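Local coordinates for putative invasin (Yersinia pseudotuberculosis IP 31758, PDB 5N40), which probably acts as a bacterial cell-surface adhesin, carrying a C-type lectin-like adhesion domain at the end of a rod of immunoglobulin-like domains, at residues A[46-51]-A[85-90]; A[106-111]-A[200-205]; A[56-61]-A[69-74]; A[245-250]-A[303-308]; A[226-231]-A[263-268]. The protein carries 1 engineered substitution. All blocks are in the same frame, centred on the assembly; numbering follows the deposited sequence.

In the fold
The chain runs through successive domains of an elongated molecule, and the contacts follow it. Contact 1 closes a long loop in the N-terminal immunoglobulin-like domain by pairing 46-51 with 85-90. Contact 3, a hairpin, closes within that loop, and the two touch where F50 meets L57, V60 and A70. Contact 2 comes next, spanning 88 residues to bring the first strand of the following domain against 200-205 in the opposing sheet, with its centre about 42 Å from that of contact 1. In the lectin-like domain contacts 5 and 4 cross, since 226-231, 245-250, 263-268 and 303-308 alternate; they meet through backbone pairing of 248-250 with 266-268.

Contact 1 (A[46-51]-A[85-90]); sequences QTVAFT and VNVDGN
V48 faces V87 and F50 faces V85 as non-hydrogen-bonded pairs, with the hydrogen-bonded pair A49-N86 between them; they set an edge strand of the N-terminal immunoglobulin-like (E-set) domain antiparallel to strand 79-87. In the central pair the exchange is complete: A49 N donates to N86 O at 3.0 Å, and N86 N donates back to A49 O. One step on, the ladder outlasts the regular strand, because D88 N donates a hydrogen bond to T47 O (3.0 Å, 163°). V87 CA adds a C-H...O contact to the same carbonyl.

Here strand 79-87 turns back through a type I' turn from V87 to N90. D88 and G89 both take positive phi, which aspartate tolerates and glycine favours. The D88 carboxylate, close to T47, is linked to the other segment by water. One water accepts from T47 N at 2.8 Å and donates to Q46 OE1, with a weak bond to D88 OD1; a second joins T47 OG1 to D88 OD1. The amide end of Q46 is held on its other side, NE2 donating to T44 O. A third water accepts from G89 N and lies 2.7 Å from N86 OD1.

The branched and aromatic residues suit the inward face, where V48, F50 and V85 also pack on L33 of strand 28-34, while N86 on the outer face lays OD1 3.5 Å from A49 CB. With CG2 of V85 anti to its backbone N, that methyl reaches the edge of the F50 ring, near its plane, 3.8 Å from CE1.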
# COMPACT_ATOMS: atom_id res chain seq x y z
N GLN A 46 -8.81 36.57 42.83
CA GLN A 46 -7.85 36.90 41.79
C GLN A 46 -8.40 36.60 40.39
O GLN A 46 -9.36 35.85 40.21
CB GLN A 46 -6.55 36.13 42.01
CG GLN A 46 -5.92 36.43 43.35
CD GLN A 46 -5.66 37.91 43.55
OE1 GLN A 46 -4.80 38.49 42.88
NE2 GLN A 46 -6.41 38.53 44.45
N THR A 47 -7.74 37.20 39.40
CA THR A 47 -8.08 37.02 37.98
C THR A 47 -7.07 36.04 37.41
O THR A 47 -5.94 36.40 37.08
CB THR A 47 -8.05 38.36 37.26
OG1 THR A 47 -9.03 39.22 37.85
CG2 THR A 47 -8.35 38.18 35.76
N VAL A 48 -7.50 34.78 37.29
CA VAL A 48 -6.63 33.66 36.93
C VAL A 48 -7.00 33.17 35.54
O VAL A 48 -8.19 33.08 35.19
CB VAL A 48 -6.78 32.54 37.98
CG1 VAL A 48 -5.99 31.29 37.58
CG2 VAL A 48 -6.32 33.04 39.34
N ALA A 49 -5.98 32.87 34.74
CA ALA A 49 -6.17 32.29 33.41
C ALA A 49 -5.22 31.12 33.25
O ALA A 49 -4.10 31.13 33.77
CB ALA A 49 -5.92 33.33 32.31
N PHE A 50 -5.68 30.09 32.54
CA PHE A 50 -4.88 28.93 32.21
C PHE A 50 -4.63 28.87 30.70
O PHE A 50 -5.44 29.36 29.91
CB PHE A 50 -5.57 27.62 32.63
CG PHE A 50 -5.86 27.51 34.11
CD1 PHE A 50 -5.03 28.09 35.06
CD2 PHE A 50 -6.98 26.82 34.55
CE1 PHE A 50 -5.32 27.97 36.41
CE2 PHE A 50 -7.27 26.71 35.89
CZ PHE A 50 -6.45 27.28 36.83
N THR A 51 -3.51 28.27 30.32
CA THR A 51 -3.26 27.93 28.93
C THR A 51 -2.88 26.46 28.85
O THR A 51 -2.39 25.87 29.81
CB THR A 51 -2.16 28.80 28.30
OG1 THR A 51 -0.89 28.45 28.86
CG2 THR A 51 -2.44 30.27 28.55
N VAL A 85 -0.19 29.03 33.90
CA VAL A 85 -1.13 29.86 34.64
C VAL A 85 -0.58 31.28 34.71
O VAL A 85 0.63 31.49 34.88
CB VAL A 85 -1.38 29.29 36.05
CG1 VAL A 85 -0.07 29.03 36.76
CG2 VAL A 85 -2.27 30.21 36.87
N ASN A 86 -1.47 32.26 34.58
CA ASN A 86 -1.10 33.65 34.81
C ASN A 86 -2.19 34.32 35.64
O ASN A 86 -3.34 33.89 35.66
CB ASN A 86 -0.84 34.42 33.49
CG ASN A 86 -2.01 34.42 32.55
OD1 ASN A 86 -2.98 35.15 32.75
ND2 ASN A 86 -1.92 33.63 31.48
N VAL A 87 -1.79 35.38 36.34
CA VAL A 87 -2.65 36.13 37.24
C VAL A 87 -2.52 37.59 36.85
O VAL A 87 -1.41 38.12 36.80
CB VAL A 87 -2.25 35.94 38.72
CG1 VAL A 87 -3.17 36.73 39.64
CG2 VAL A 87 -2.24 34.46 39.09
N ASP A 88 -3.65 38.23 36.54
CA ASP A 88 -3.64 39.60 36.03
C ASP A 88 -2.74 39.71 34.80
O ASP A 88 -2.07 40.72 34.59
CB ASP A 88 -3.17 40.60 37.10
CG ASP A 88 -4.11 40.68 38.28
OD1 ASP A 88 -5.35 40.61 38.08
OD2 ASP A 88 -3.60 40.84 39.41
N GLY A 89 -2.69 38.65 33.99
CA GLY A 89 -1.91 38.67 32.77
C GLY A 89 -0.43 38.43 32.94
O GLY A 89 0.30 38.47 31.94
N ASN A 90 0.04 38.16 34.16
CA ASN A 90 1.45 37.92 34.45
C ASN A 90 1.65 36.45 34.79
O ASN A 90 0.91 35.88 35.59
CB ASN A 90 1.92 38.80 35.61
CG ASN A 90 1.40 40.24 35.52
OD1 ASN A 90 1.50 40.89 34.47
ND2 ASN A 90 0.83 40.74 36.61
O HOH W 1 -5.73 38.90 40.28
O HOH W 2 -7.90 41.51 38.02
O HOH W 3 -4.76 36.33 34.33

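Contact 2 (A[106-111]-A[200-205]); sequences VDLTVL and LRAAAE. Engineered in segment 200-205: A203 (natural residue Lys).
V106, L108 and V110 project from one strand toward A202 and A204 on another, and the two groups meet between the facing sheets of an immunoglobulin-like β-sandwich. The strands run nearly antiparallel (153°), but their axes come no closer than 8.5 Å: this is packing through side chains, without the backbone bonding of neighbours in a sheet.

The tight end is at V106 and L108. V106 CG2 lies 3.8 Å from A204 CB. L108 sends CD1 between the two alanines, 3.6 Å from A202 O and 4.0 Å from A204 N, so a methyl rests on the backbone itself. Alanine suits both positions, since its short side chain lets the longer leucine come down onto the peptide groups. Contact thins toward V110, whose CG2 stands 4.3 Å from A202 CB.

On the outer faces the alternation of the strands places quite different residues. T109 and L111 are exposed, whereas D107 is only partly so and accepts from S133 N. From the other strand R201 turns away and forms a salt bridge with E146, and A203, an engineered residue replacing a natural lysine, also points away from the contact.

Strand 106-112 is an outermost strand of its sheet and pairs with strand 123-131, while strand 197-204 lies between 209-217 and 142-151; A129, V127, M143 and F145 from these flanking strands complete the hydrophobic layer around the contact.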
# COMPACT_ATOMS: atom_id res chain seq x y z
N VAL A 106 -9.98 3.50 17.89
CA VAL A 106 -10.75 3.62 16.65
C VAL A 106 -10.96 2.25 16.01
O VAL A 106 -10.25 1.29 16.28
CB VAL A 106 -10.07 4.56 15.63
CG1 VAL A 106 -10.11 5.99 16.11
CG2 VAL A 106 -8.64 4.10 15.35
N ASP A 107 -11.99 2.19 15.16
CA ASP A 107 -12.17 1.10 14.22
C ASP A 107 -11.80 1.61 12.84
O ASP A 107 -12.22 2.70 12.44
CB ASP A 107 -13.62 0.59 14.19
CG ASP A 107 -14.11 0.08 15.52
OD1 ASP A 107 -13.37 -0.68 16.20
OD2 ASP A 107 -15.25 0.42 15.88
N LEU A 108 -11.01 0.83 12.12
CA LEU A 108 -10.58 1.19 10.78
C LEU A 108 -11.33 0.39 9.73
O LEU A 108 -11.49 -0.83 9.86
CB LEU A 108 -9.08 0.96 10.60
CG LEU A 108 -8.13 1.71 11.54
CD1 LEU A 108 -6.69 1.48 11.11
CD2 LEU A 108 -8.44 3.17 11.59
N THR A 109 -11.76 1.08 8.68
CA THR A 109 -12.23 0.45 7.46
C THR A 109 -11.25 0.80 6.35
O THR A 109 -10.78 1.95 6.27
CB THR A 109 -13.63 0.94 7.09
OG1 THR A 109 -14.53 0.70 8.18
CG2 THR A 109 -14.15 0.20 5.86
N VAL A 110 -10.93 -0.17 5.49
CA VAL A 110 -9.99 0.03 4.40
C VAL A 110 -10.67 -0.35 3.10
O VAL A 110 -11.12 -1.49 2.94
CB VAL A 110 -8.70 -0.79 4.59
CG1 VAL A 110 -7.68 -0.45 3.51
CG2 VAL A 110 -8.11 -0.51 5.96
N LEU A 111 -10.73 0.60 2.17
CA LEU A 111 -11.37 0.45 0.87
C LEU A 111 -10.34 0.68 -0.23
O LEU A 111 -9.52 1.60 -0.14
CB LEU A 111 -12.52 1.45 0.71
CG LEU A 111 -13.63 1.40 1.76
CD1 LEU A 111 -14.67 2.47 1.51
CD2 LEU A 111 -14.27 0.03 1.81
N LEU A 200 -1.48 -5.25 2.80
CA LEU A 200 -1.07 -4.04 3.50
C LEU A 200 -1.90 -3.87 4.77
O LEU A 200 -3.13 -3.96 4.72
CB LEU A 200 -1.25 -2.81 2.62
CG LEU A 200 -0.26 -2.69 1.45
CD1 LEU A 200 -0.62 -1.52 0.57
CD2 LEU A 200 1.17 -2.52 1.98
N ARG A 201 -1.24 -3.61 5.88
CA ARG A 201 -1.93 -3.36 7.15
C ARG A 201 -1.85 -1.87 7.49
O ARG A 201 -0.75 -1.31 7.59
CB ARG A 201 -1.34 -4.19 8.28
CG ARG A 201 -2.10 -4.02 9.59
CD ARG A 201 -1.79 -5.15 10.53
NE ARG A 201 -0.42 -5.09 11.02
CZ ARG A 201 0.09 -5.97 11.86
NH1 ARG A 201 -0.64 -6.99 12.28
NH2 ARG A 201 1.35 -5.85 12.28
N ALA A 202 -3.01 -1.25 7.65
CA ALA A 202 -3.10 0.11 8.16
C ALA A 202 -3.17 0.05 9.68
O ALA A 202 -3.98 -0.68 10.23
CB ALA A 202 -4.34 0.80 7.60
N ALA A 203 -2.30 0.81 10.34
CA ALA A 203 -2.27 0.89 11.80
C ALA A 203 -2.43 2.33 12.26
O ALA A 203 -1.64 3.21 11.86
CB ALA A 203 -0.96 0.32 12.35
N ALA A 204 -3.42 2.58 13.10
CA ALA A 204 -3.56 3.87 13.74
C ALA A 204 -2.62 3.95 14.94
O ALA A 204 -2.12 2.94 15.44
CB ALA A 204 -5.01 4.10 14.19
N GLU A 205 -2.35 5.18 15.40
CA GLU A 205 -1.44 5.35 16.52
C GLU A 205 -1.95 4.66 17.78
O GLU A 205 -1.16 4.37 18.68
CB GLU A 205 -1.20 6.85 16.79
CG GLU A 205 -2.44 7.70 16.85
CD GLU A 205 -2.14 9.18 17.06
OE1 GLU A 205 -1.12 9.49 17.74
OE2 GLU A 205 -2.90 10.02 16.54

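Contact 3 (A[56-61]-A[69-74]); sequences TLDNVT and TATLTA
The carboxylate of D58 is the flat group here, and T71 lies against it: T71 N donates to OD1 at 2.7 Å, arriving on the syn side but 32° out of the carboxylate plane. T71 CB sits 3.6 Å from the other oxygen, OD2. A chi1 of 66° sets the D58 carboxylate between its own backbone N and carbonyl carbon, turning it back over the neighbouring strand. D58 N meanwhile donates to T71 O, so T71 is gripped at both backbone polar atoms by one residue.

The aspartate stands where an antiparallel β-hairpin of the immunoglobulin-like domain is interrupted. T56 and T73 form a hydrogen-bonded pair before the break, T61 and T69 another after it, and the register shifts by one residue between these ladders. A side-chain acceptor thus stands in for a regular strand carbonyl.

On the inner face L57 CG packs 3.8 Å from L72 CD1, and V60 CG2 lies 3.9 Å from A70 CB; F50 of strand 48-52 covers L57, V60 and A70. Threonines suit the opposite, more exposed face, where OG1 of T61 and OG1 of T69 both bond to the side-chain amide of Q63.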
# COMPACT_ATOMS: atom_id res chain seq x y z
N THR A 56 -8.78 22.50 24.54
CA THR A 56 -9.40 23.80 24.80
C THR A 56 -9.89 23.86 26.24
O THR A 56 -10.26 22.84 26.83
CB THR A 56 -10.55 24.06 23.82
OG1 THR A 56 -11.53 23.02 23.92
CG2 THR A 56 -10.02 24.14 22.39
N LEU A 57 -9.88 25.06 26.81
CA LEU A 57 -10.30 25.31 28.18
C LEU A 57 -11.55 26.18 28.21
O LEU A 57 -11.74 27.04 27.34
CB LEU A 57 -9.18 26.01 28.97
CG LEU A 57 -7.91 25.20 29.23
CD1 LEU A 57 -6.66 26.09 29.25
CD2 LEU A 57 -8.03 24.46 30.54
N ASP A 58 -12.41 25.95 29.20
CA ASP A 58 -13.52 26.86 29.44
C ASP A 58 -13.05 27.92 30.44
O ASP A 58 -11.87 28.02 30.76
CB ASP A 58 -14.77 26.10 29.88
CG ASP A 58 -14.62 25.44 31.23
OD1 ASP A 58 -13.51 25.48 31.81
OD2 ASP A 58 -15.63 24.87 31.71
N ASN A 59 -13.99 28.74 30.93
CA ASN A 59 -13.62 29.86 31.78
C ASN A 59 -13.23 29.40 33.19
O ASN A 59 -13.78 28.45 33.73
CB ASN A 59 -14.78 30.86 31.87
CG ASN A 59 -15.20 31.41 30.51
OD1 ASN A 59 -16.39 31.47 30.20
ND2 ASN A 59 -14.22 31.80 29.70
N VAL A 60 -12.25 30.09 33.76
CA VAL A 60 -11.79 29.84 35.12
C VAL A 60 -12.80 30.42 36.10
O VAL A 60 -13.30 31.54 35.90
CB VAL A 60 -10.40 30.46 35.33
CG1 VAL A 60 -9.98 30.44 36.80
CG2 VAL A 60 -9.36 29.75 34.47
N THR A 61 -13.08 29.68 37.17
CA THR A 61 -13.93 30.15 38.26
C THR A 61 -13.26 29.84 39.59
O THR A 61 -12.45 28.92 39.71
CB THR A 61 -15.33 29.52 38.22
OG1 THR A 61 -15.25 28.12 38.51
CG2 THR A 61 -15.97 29.72 36.86
N THR A 69 -10.46 26.78 39.19
CA THR A 69 -10.59 25.60 38.34
C THR A 69 -11.11 25.96 36.96
O THR A 69 -11.78 26.97 36.75
CB THR A 69 -11.52 24.57 38.98
OG1 THR A 69 -12.82 25.14 39.17
CG2 THR A 69 -10.97 24.13 40.32
N ALA A 70 -10.78 25.08 36.00
CA ALA A 70 -11.34 25.13 34.66
C ALA A 70 -11.34 23.71 34.10
O ALA A 70 -10.59 22.84 34.56
CB ALA A 70 -10.55 26.06 33.74
N THR A 71 -12.21 23.48 33.12
CA THR A 71 -12.29 22.19 32.46
C THR A 71 -11.53 22.26 31.14
O THR A 71 -11.80 23.13 30.31
CB THR A 71 -13.74 21.79 32.22
OG1 THR A 71 -14.41 21.62 33.47
CG2 THR A 71 -13.83 20.48 31.42
N LEU A 72 -10.57 21.35 30.97
CA LEU A 72 -9.92 21.14 29.69
C LEU A 72 -10.65 20.05 28.93
O LEU A 72 -11.00 19.01 29.51
CB LEU A 72 -8.46 20.73 29.88
CG LEU A 72 -7.69 20.49 28.58
CD1 LEU A 72 -6.91 21.71 28.20
CD2 LEU A 72 -6.79 19.28 28.68
N THR A 73 -10.88 20.28 27.64
CA THR A 73 -11.44 19.27 26.76
C THR A 73 -10.39 18.89 25.73
O THR A 73 -9.77 19.77 25.13
CB THR A 73 -12.72 19.78 26.08
OG1 THR A 73 -13.71 20.07 27.09
CG2 THR A 73 -13.28 18.75 25.11
N ALA A 74 -10.18 17.59 25.55
CA ALA A 74 -9.21 17.13 24.57
C ALA A 74 -9.53 17.68 23.19
O ALA A 74 -10.69 17.90 22.84
CB ALA A 74 -9.19 15.60 24.53
O HOH W 4 -16.18 23.86 33.87
O HOH W 5 -14.85 27.04 35.67

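Contact 4 (A[245-250]-A[303-308]); sequences KRPYLA and AGWPTM
R246 and P247 pass W305 and P306 in extended, irregular backbone, with the CA atoms of R246 and W305 6.6 Å apart. The indole of W305 forms the platform. R246 CA lies over its six-membered ring, 3.8 Å from the centroid, and P247 CD covers the five-membered ring on the same face at 4.3 Å; both are CH-pi contacts. A flat indole suits this place because it can receive a backbone carbon and a proline ring side by side. Beyond the indole, P247 CG abuts P306 CD at 3.6 Å, the ends of the two proline side chains meeting beside the tryptophan.

These loops belong to the C-type lectin-like adhesion domain, where one follows strand 242-245 and the other follows helix 298-301. K245, at the start of the first, is backbone-bonded to C350, a partner in the disulfide with C279. The indole is fixed by W305 NE1 donating to A234 O.

In R246 the aliphatic part serves the packing, with CB 3.7 Å from W305 NE1. Its chain then runs extended away from the indole, and the buried guanidinium is matched by salt bridges to E235 and E252. NH1 of R246 also donates to P247 O at 3.0 Å, tying the arginine's charged end to the backbone of the next residue.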
# COMPACT_ATOMS: atom_id res chain seq x y z
N LYS A 245 -2.17 -16.19 -31.00
CA LYS A 245 -2.53 -16.53 -29.62
C LYS A 245 -1.27 -16.64 -28.77
O LYS A 245 -0.22 -17.09 -29.23
CB LYS A 245 -3.30 -17.85 -29.59
CG LYS A 245 -4.06 -18.13 -28.31
CD LYS A 245 -4.66 -19.53 -28.33
CE LYS A 245 -5.70 -19.73 -27.24
NZ LYS A 245 -5.17 -19.36 -25.89
N ARG A 246 -1.37 -16.21 -27.50
CA ARG A 246 -0.27 -16.40 -26.59
C ARG A 246 0.07 -17.89 -26.50
O ARG A 246 -0.77 -18.74 -26.79
CB ARG A 246 -0.61 -15.86 -25.20
CG ARG A 246 -1.73 -16.59 -24.48
CD ARG A 246 -1.72 -16.24 -23.01
NE ARG A 246 -2.85 -16.81 -22.26
CZ ARG A 246 -2.88 -18.04 -21.74
NH1 ARG A 246 -1.86 -18.87 -21.88
NH2 ARG A 246 -3.95 -18.44 -21.08
N PRO A 247 1.29 -18.23 -26.11
CA PRO A 247 1.62 -19.64 -25.87
C PRO A 247 0.83 -20.19 -24.69
O PRO A 247 0.35 -19.46 -23.82
CB PRO A 247 3.12 -19.63 -25.58
CG PRO A 247 3.44 -18.23 -25.19
CD PRO A 247 2.46 -17.35 -25.92
N TYR A 248 0.72 -21.52 -24.67
CA TYR A 248 -0.03 -22.23 -23.64
C TYR A 248 0.85 -22.53 -22.44
O TYR A 248 2.02 -22.89 -22.59
CB TYR A 248 -0.58 -23.55 -24.19
CG TYR A 248 -1.77 -23.43 -25.11
CD1 TYR A 248 -3.06 -23.33 -24.60
CD2 TYR A 248 -1.62 -23.45 -26.49
CE1 TYR A 248 -4.16 -23.24 -25.43
CE2 TYR A 248 -2.71 -23.35 -27.33
CZ TYR A 248 -3.97 -23.25 -26.80
OH TYR A 248 -5.07 -23.16 -27.62
N LEU A 249 0.27 -22.41 -21.25
CA LEU A 249 0.89 -22.98 -20.07
C LEU A 249 0.90 -24.50 -20.18
O LEU A 249 0.02 -25.11 -20.79
CB LEU A 249 0.13 -22.58 -18.80
CG LEU A 249 0.17 -21.11 -18.37
CD1 LEU A 249 -0.81 -20.87 -17.22
CD2 LEU A 249 1.57 -20.70 -17.96
N ALA A 250 1.92 -25.12 -19.57
CA ALA A 250 1.94 -26.57 -19.48
C ALA A 250 0.66 -27.10 -18.84
O ALA A 250 0.10 -28.10 -19.29
CB ALA A 250 3.17 -27.01 -18.68
N ALA A 303 3.95 -7.09 -24.45
CA ALA A 303 2.86 -8.06 -24.44
C ALA A 303 3.05 -9.18 -23.44
O ALA A 303 2.08 -9.89 -23.13
CB ALA A 303 2.66 -8.67 -25.83
N GLY A 304 4.26 -9.37 -22.92
CA GLY A 304 4.53 -10.37 -21.92
C GLY A 304 4.88 -11.76 -22.42
O GLY A 304 5.18 -12.63 -21.59
N TRP A 305 4.89 -12.01 -23.73
CA TRP A 305 5.11 -13.38 -24.19
C TRP A 305 6.56 -13.79 -23.94
O TRP A 305 7.47 -12.97 -24.05
CB TRP A 305 4.79 -13.52 -25.67
CG TRP A 305 3.36 -13.30 -26.01
CD1 TRP A 305 2.40 -12.76 -25.21
CD2 TRP A 305 2.72 -13.60 -27.26
NE1 TRP A 305 1.20 -12.71 -25.87
CE2 TRP A 305 1.37 -13.21 -27.14
CE3 TRP A 305 3.16 -14.15 -28.46
CZ2 TRP A 305 0.45 -13.37 -28.17
CZ3 TRP A 305 2.24 -14.30 -29.50
CH2 TRP A 305 0.91 -13.91 -29.34
N PRO A 306 6.81 -15.06 -23.59
CA PRO A 306 8.19 -15.52 -23.33
C PRO A 306 8.96 -15.68 -24.63
O PRO A 306 8.51 -16.38 -25.55
CB PRO A 306 7.99 -16.87 -22.64
CG PRO A 306 6.69 -17.36 -23.19
CD PRO A 306 5.83 -16.15 -23.39
N THR A 307 10.15 -15.08 -24.70
CA THR A 307 10.89 -15.00 -25.96
C THR A 307 12.27 -15.65 -25.93
O THR A 307 13.00 -15.56 -26.92
CB THR A 307 11.05 -13.53 -26.38
OG1 THR A 307 11.74 -12.81 -25.36
CG2 THR A 307 9.69 -12.89 -26.65
N MET A 308 12.65 -16.32 -24.83
CA MET A 308 13.97 -16.95 -24.81
C MET A 308 14.06 -18.13 -25.77
O MET A 308 15.16 -18.48 -26.22
CB MET A 308 14.32 -17.41 -23.39
CG MET A 308 14.70 -16.28 -22.46
SD MET A 308 15.13 -16.88 -20.80
CE MET A 308 15.80 -15.39 -20.06

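Contact 5 (A[226-231]-A[263-268]); sequences QASMWG and NNETWA
E265 presents its carboxylate to two successive backbone amides. S228 N donates to OE1 at 2.9 Å, nearly straight (170°) and on the syn lone pair; M229 N donates to OE2 at 3.0 Å, also on the syn side but 21° out of the carboxylate plane. The result is a two-pronged grip, for which glutamate is well suited: its two oxygens lie side by side, so each can meet one of two consecutive N-H groups, and its chain, bent at chi2 (-73°), curls the acid back to the loop.

Around this core, carbons of the loop lie against both oxygens and carbons of 264-265. M229 lays CG 3.5 Å from E265 OE2 and 3.8 Å from N264 CB, its flexible chain bent to fit beside the turn, and S228 CB touches N264 O at 3.4 Å. A water links S228 OG with T266 OG1.

Farther out, N263 and N264 take positive phi, as asparagine does readily, in the turn between strands 258-262 and 265-269 of the lectin-like adhesion domain. The loop 226-231 is bonded on its other side to the preceding immunoglobulin-like region, S228 through the backbone of R153 and W230 through that of G195, so E265 sits close to the junction of the two.

S221 OG is also hydrogen-bonded to OE2 of E265. Two backbone N-H donors and this hydroxyl round a buried acid would probably favour the ionised form.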
# COMPACT_ATOMS: atom_id res chain seq x y z
N GLN A 226 -4.68 -20.91 -13.35
CA GLN A 226 -3.63 -21.92 -13.30
C GLN A 226 -2.23 -21.32 -13.34
O GLN A 226 -1.26 -22.07 -13.18
CB GLN A 226 -3.77 -22.90 -14.47
CG GLN A 226 -5.09 -23.64 -14.51
CD GLN A 226 -5.17 -24.56 -15.71
OE1 GLN A 226 -5.47 -24.13 -16.82
NE2 GLN A 226 -4.90 -25.85 -15.49
N ALA A 227 -2.10 -20.02 -13.55
CA ALA A 227 -0.79 -19.38 -13.57
C ALA A 227 -0.19 -19.32 -12.17
O ALA A 227 -0.91 -19.29 -11.17
CB ALA A 227 -0.89 -17.96 -14.15
N SER A 228 1.14 -19.29 -12.11
CA SER A 228 1.83 -19.17 -10.83
C SER A 228 1.70 -17.77 -10.26
O SER A 228 1.39 -17.59 -9.07
CB SER A 228 3.30 -19.55 -11.00
OG SER A 228 3.45 -20.92 -11.30
N MET A 229 1.93 -16.76 -11.09
CA MET A 229 1.87 -15.36 -10.68
C MET A 229 0.58 -14.72 -11.15
O MET A 229 -0.16 -15.25 -11.99
CB MET A 229 3.07 -14.59 -11.25
CG MET A 229 4.40 -15.34 -11.22
SD MET A 229 4.90 -15.88 -9.57
CE MET A 229 5.17 -14.30 -8.78
N TRP A 230 0.32 -13.52 -10.62
CA TRP A 230 -0.79 -12.70 -11.07
C TRP A 230 -0.34 -11.89 -12.28
O TRP A 230 0.59 -11.09 -12.18
CB TRP A 230 -1.26 -11.76 -9.96
CG TRP A 230 -1.75 -12.46 -8.73
CD1 TRP A 230 -1.03 -12.78 -7.61
CD2 TRP A 230 -3.09 -12.89 -8.49
NE1 TRP A 230 -1.84 -13.40 -6.69
CE2 TRP A 230 -3.11 -13.48 -7.21
CE3 TRP A 230 -4.27 -12.85 -9.24
CZ2 TRP A 230 -4.27 -14.02 -6.66
CZ3 TRP A 230 -5.42 -13.39 -8.69
CH2 TRP A 230 -5.41 -13.97 -7.42
N GLY A 231 -1.02 -12.06 -13.43
CA GLY A 231 -0.53 -11.50 -14.68
C GLY A 231 -1.64 -10.94 -15.55
O GLY A 231 -2.83 -11.16 -15.32
N ASN A 263 10.09 -16.81 -16.98
CA ASN A 263 9.34 -15.72 -16.36
C ASN A 263 8.38 -16.26 -15.30
O ASN A 263 7.22 -15.86 -15.22
CB ASN A 263 8.59 -14.90 -17.40
CG ASN A 263 9.53 -14.31 -18.44
OD1 ASN A 263 10.67 -13.96 -18.13
ND2 ASN A 263 9.06 -14.22 -19.68
N ASN A 264 8.88 -17.20 -14.49
CA ASN A 264 8.17 -17.73 -13.33
C ASN A 264 6.91 -18.50 -13.71
O ASN A 264 6.00 -18.67 -12.88
CB ASN A 264 7.83 -16.62 -12.33
CG ASN A 264 9.07 -16.06 -11.66
OD1 ASN A 264 9.97 -16.80 -11.29
ND2 ASN A 264 9.12 -14.74 -11.51
N GLU A 265 6.83 -18.96 -14.95
CA GLU A 265 5.75 -19.82 -15.42
C GLU A 265 6.34 -21.00 -16.18
O GLU A 265 7.45 -20.94 -16.72
CB GLU A 265 4.78 -19.05 -16.32
CG GLU A 265 4.22 -17.77 -15.72
CD GLU A 265 3.20 -18.01 -14.61
OE1 GLU A 265 2.77 -19.18 -14.45
OE2 GLU A 265 2.85 -17.03 -13.91
N THR A 266 5.57 -22.09 -16.23
CA THR A 266 5.96 -23.31 -16.93
C THR A 266 5.12 -23.46 -18.19
O THR A 266 3.90 -23.60 -18.12
CB THR A 266 5.80 -24.54 -16.04
OG1 THR A 266 6.65 -24.41 -14.90
CG2 THR A 266 6.17 -25.81 -16.79
N TRP A 267 5.79 -23.46 -19.34
CA TRP A 267 5.13 -23.40 -20.63
C TRP A 267 5.18 -24.75 -21.34
O TRP A 267 6.15 -25.50 -21.22
CB TRP A 267 5.80 -22.34 -21.51
CG TRP A 267 5.76 -21.00 -20.88
CD1 TRP A 267 6.73 -20.41 -20.13
CD2 TRP A 267 4.67 -20.08 -20.91
NE1 TRP A 267 6.32 -19.17 -19.72
CE2 TRP A 267 5.05 -18.94 -20.19
CE3 TRP A 267 3.40 -20.11 -21.50
CZ2 TRP A 267 4.21 -17.84 -20.03
CZ3 TRP A 267 2.57 -19.03 -21.36
CH2 TRP A 267 2.98 -17.90 -20.62
N ALA A 268 4.11 -25.04 -22.07
CA ALA A 268 4.08 -26.19 -22.95
C ALA A 268 4.91 -25.91 -24.19
O ALA A 268 4.93 -24.79 -24.71
CB ALA A 268 2.64 -26.52 -23.35
O HOH W 6 5.12 -22.94 -12.85